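Local coordinates for GCN5-related N-acetyltransferase (Anabaena variabilis, PDB 2OZG), which binds coenzyme A and probably transfers acetyl groups to amines, possibly those of aminoglycosides, as a member of the GCN5-related N-acetyltransferase family, at residues 231-236 with 391-396. Numbering follows the deposited sequence.
Sequences IRDWVT and WMIDFF
Ile393 lays its CD1 methyl over one face of the Trp234 indole, a CH-pi contact joining the C-terminal tail to strand 227-236 beside a classic beta bulge. In the bulge Arg232 and Asp233 both face Ile217 of the neighbouring antiparallel strand. The contact thus links a GNAT domain to the end of the chain, which runs on from helix 375-385 of the sterol carrier protein-like domain.

From CB, the Ile393 side chain divides. Ile393 CG2 meets Asp233 OD1 at 3.7 Å. On the other branch Ile393 CG1 passes Asp233 OD1 at 4.2 Å and lies only loosely near the carbonyl O of Arg232; it is anti to the backbone N (chi1 -160°), and the extended chain carries CD1 to the indole. There Ile393 CD1 sits 3.8 Å from the centroid of the five-membered ring of Trp234, 27° off its normal, while also touching Asp233 OD1 at 3.6 Å.

The carboxylate beside these methyls is held elsewhere: Asp233 OD2 bonds to Tyr215 OH and forms a salt bridge with Arg184. Asp233 OD1 and Asp394 OD1 lie 5.2 Å apart, and Arg184, which salt-bridges both residues, probably offsets the repulsion.

The Trp234 indole is fixed at its nitrogen, NE1 donating to the carbonyl O of Lys262. With an alanine in place of Trp234, that carbonyl would probably lose its donor and the Ile393 methyl its aromatic platform. Farther along the indole, the Trp391 side chain crosses that of Trp234 at about a right angle, and Trp391 CH2 meets Trp234 CZ2 at 4.0 Å.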
loop_
_atom_site.group_PDB
_atom_site.type_symbol
_atom_site.label_atom_id
_atom_site.label_comp_id
_atom_site.label_asym_id
_atom_site.label_seq_id
_atom_site.Cartn_x
_atom_site.Cartn_y
_atom_site.Cartn_z
ATOM N N ILE A 231 16.884 -5.282 -17.321
ATOM C CA ILE A 231 17.651 -5.989 -18.306
ATOM C C ILE A 231 16.673 -6.609 -19.314
ATOM O O ILE A 231 15.895 -7.485 -18.968
ATOM C CB ILE A 231 18.538 -7.067 -17.665
ATOM C CG1 ILE A 231 19.584 -6.435 -16.724
ATOM C CG2 ILE A 231 19.243 -7.873 -18.730
ATOM C CD1 ILE A 231 20.372 -7.429 -15.863
ATOM N N ARG A 232 16.731 -6.188 -20.577
ATOM C CA ARG A 232 15.794 -6.736 -21.579
ATOM C C ARG A 232 16.349 -7.898 -22.353
ATOM O O ARG A 232 15.577 -8.676 -22.885
ATOM C CB ARG A 232 15.286 -5.679 -22.534
ATOM C CG ARG A 232 16.345 -4.828 -23.139
ATOM C CD ARG A 232 15.797 -3.739 -24.098
ATOM N NE ARG A 232 14.923 -2.765 -23.459
ATOM C CZ ARG A 232 14.269 -1.812 -24.137
ATOM N NH1 ARG A 232 14.385 -1.715 -25.458
ATOM N NH2 ARG A 232 13.505 -0.965 -23.518
ATOM N N ASP A 233 17.669 -8.055 -22.412
ATOM C CA ASP A 233 18.236 -9.210 -23.088
ATOM C C ASP A 233 19.632 -9.385 -22.516
ATOM O O ASP A 233 20.258 -8.428 -22.109
ATOM C CB ASP A 233 18.293 -8.969 -24.609
ATOM C CG ASP A 233 18.611 -10.212 -25.404
ATOM O OD1 ASP A 233 18.395 -11.344 -24.880
ATOM O OD2 ASP A 233 19.025 -10.039 -26.595
ATOM N N TRP A 234 20.074 -10.627 -22.412
ATOM C CA TRP A 234 21.404 -10.900 -21.925
ATOM C C TRP A 234 21.820 -12.233 -22.517
ATOM O O TRP A 234 20.954 -13.063 -22.845
ATOM C CB TRP A 234 21.458 -10.942 -20.382
ATOM C CG TRP A 234 20.449 -11.967 -19.775
ATOM C CD1 TRP A 234 19.192 -11.702 -19.401
ATOM C CD2 TRP A 234 20.653 -13.367 -19.526
ATOM N NE1 TRP A 234 18.603 -12.816 -18.931
ATOM C CE2 TRP A 234 19.471 -13.865 -19.031
ATOM C CE3 TRP A 234 21.705 -14.247 -19.744
ATOM C CZ2 TRP A 234 19.309 -15.194 -18.702
ATOM C CZ3 TRP A 234 21.556 -15.539 -19.447
ATOM C CH2 TRP A 234 20.353 -16.035 -18.940
ATOM N N VAL A 235 23.148 -12.418 -22.604
ATOM C CA VAL A 235 23.753 -13.658 -22.985
ATOM C C VAL A 235 24.981 -13.934 -22.088
ATOM O O VAL A 235 25.780 -13.037 -21.817
ATOM C CB VAL A 235 24.133 -13.704 -24.501
ATOM C CG1 VAL A 235 25.147 -14.811 -24.802
ATOM C CG2 VAL A 235 22.887 -13.863 -25.361
ATOM N N THR A 236 25.086 -15.179 -21.597
ATOM C CA THR A 236 26.249 -15.642 -20.796
ATOM C C THR A 236 26.599 -17.038 -21.298
ATOM O O THR A 236 25.824 -18.011 -21.101
ATOM C CB THR A 236 26.003 -15.612 -19.264
ATOM O OG1 THR A 236 24.881 -16.415 -18.942
ATOM C CG2 THR A 236 25.687 -14.195 -18.817
ATOM N N TRP A 391 11.840 -22.276 -22.363
ATOM C CA TRP A 391 11.563 -20.882 -22.112
ATOM C C TRP A 391 12.147 -20.034 -23.221
ATOM O O TRP A 391 12.852 -20.542 -24.077
ATOM C CB TRP A 391 12.097 -20.506 -20.718
ATOM C CG TRP A 391 13.650 -20.473 -20.627
ATOM C CD1 TRP A 391 14.504 -21.553 -20.512
ATOM C CD2 TRP A 391 14.507 -19.302 -20.646
ATOM N NE1 TRP A 391 15.804 -21.114 -20.452
ATOM C CE2 TRP A 391 15.826 -19.745 -20.506
ATOM C CE3 TRP A 391 14.272 -17.926 -20.710
ATOM C CZ2 TRP A 391 16.901 -18.874 -20.482
ATOM C CZ3 TRP A 391 15.347 -17.074 -20.684
ATOM C CH2 TRP A 391 16.633 -17.543 -20.560
HETATM N N MSE A 392 11.742 -18.771 -23.272
HETATM C CA MSE A 392 12.319 -17.825 -24.168
HETATM C C MSE A 392 12.460 -16.545 -23.374
HETATM O O MSE A 392 11.706 -16.304 -22.412
HETATM C CB MSE A 392 11.499 -17.523 -25.398
HETATM C CG MSE A 392 10.226 -16.689 -25.171
HETATM SE SE MSE A 392 9.353 -16.448 -26.888
HETATM C CE MSE A 392 9.261 -18.199 -27.463
ATOM N N ILE A 393 13.372 -15.698 -23.843
ATOM C CA ILE A 393 13.632 -14.402 -23.182
ATOM C C ILE A 393 12.762 -13.302 -23.772
ATOM O O ILE A 393 12.570 -12.225 -23.195
ATOM C CB ILE A 393 15.121 -14.061 -23.290
ATOM C CG1 ILE A 393 15.529 -13.012 -22.217
ATOM C CG2 ILE A 393 15.502 -13.590 -24.746
ATOM C CD1 ILE A 393 17.010 -12.948 -22.004
ATOM N N ASP A 394 12.156 -13.617 -24.873
ATOM C CA ASP A 394 11.435 -12.635 -25.664
ATOM C C ASP A 394 9.909 -12.667 -25.499
ATOM O O ASP A 394 9.274 -13.671 -25.238
ATOM C CB ASP A 394 11.751 -12.875 -27.151
ATOM C CG ASP A 394 13.168 -12.604 -27.505
ATOM O OD1 ASP A 394 13.683 -11.532 -27.161
ATOM O OD2 ASP A 394 13.756 -13.445 -28.203
ATOM N N PHE A 395 9.333 -11.517 -25.676
ATOM C CA PHE A 395 7.931 -11.398 -25.659
ATOM C C PHE A 395 7.569 -10.827 -27.030
ATOM O O PHE A 395 8.360 -10.094 -27.617
ATOM C CB PHE A 395 7.508 -10.422 -24.596
ATOM C CG PHE A 395 6.072 -10.096 -24.706
ATOM C CD1 PHE A 395 5.116 -10.954 -24.161
ATOM C CD2 PHE A 395 5.650 -8.997 -25.448
ATOM C CE1 PHE A 395 3.756 -10.688 -24.321
ATOM C CE2 PHE A 395 4.304 -8.734 -25.612
ATOM C CZ PHE A 395 3.358 -9.597 -25.050
ATOM N N PHE A 396 6.408 -11.180 -27.562
ATOM C CA PHE A 396 5.954 -10.617 -28.836
ATOM C C PHE A 396 4.433 -10.800 -28.883
ATOM O O PHE A 396 3.889 -11.581 -28.071
ATOM C CB PHE A 396 6.681 -11.243 -30.060
ATOM C CG PHE A 396 6.450 -12.718 -30.217
ATOM C CD1 PHE A 396 5.281 -13.178 -30.763
ATOM C CD2 PHE A 396 7.372 -13.640 -29.750
ATOM C CE1 PHE A 396 5.050 -14.503 -30.892
ATOM C CE2 PHE A 396 7.165 -14.973 -29.863
ATOM C CZ PHE A 396 6.014 -15.443 -30.425
ATOM O OXT PHE A 396 3.732 -10.153 -29.672
#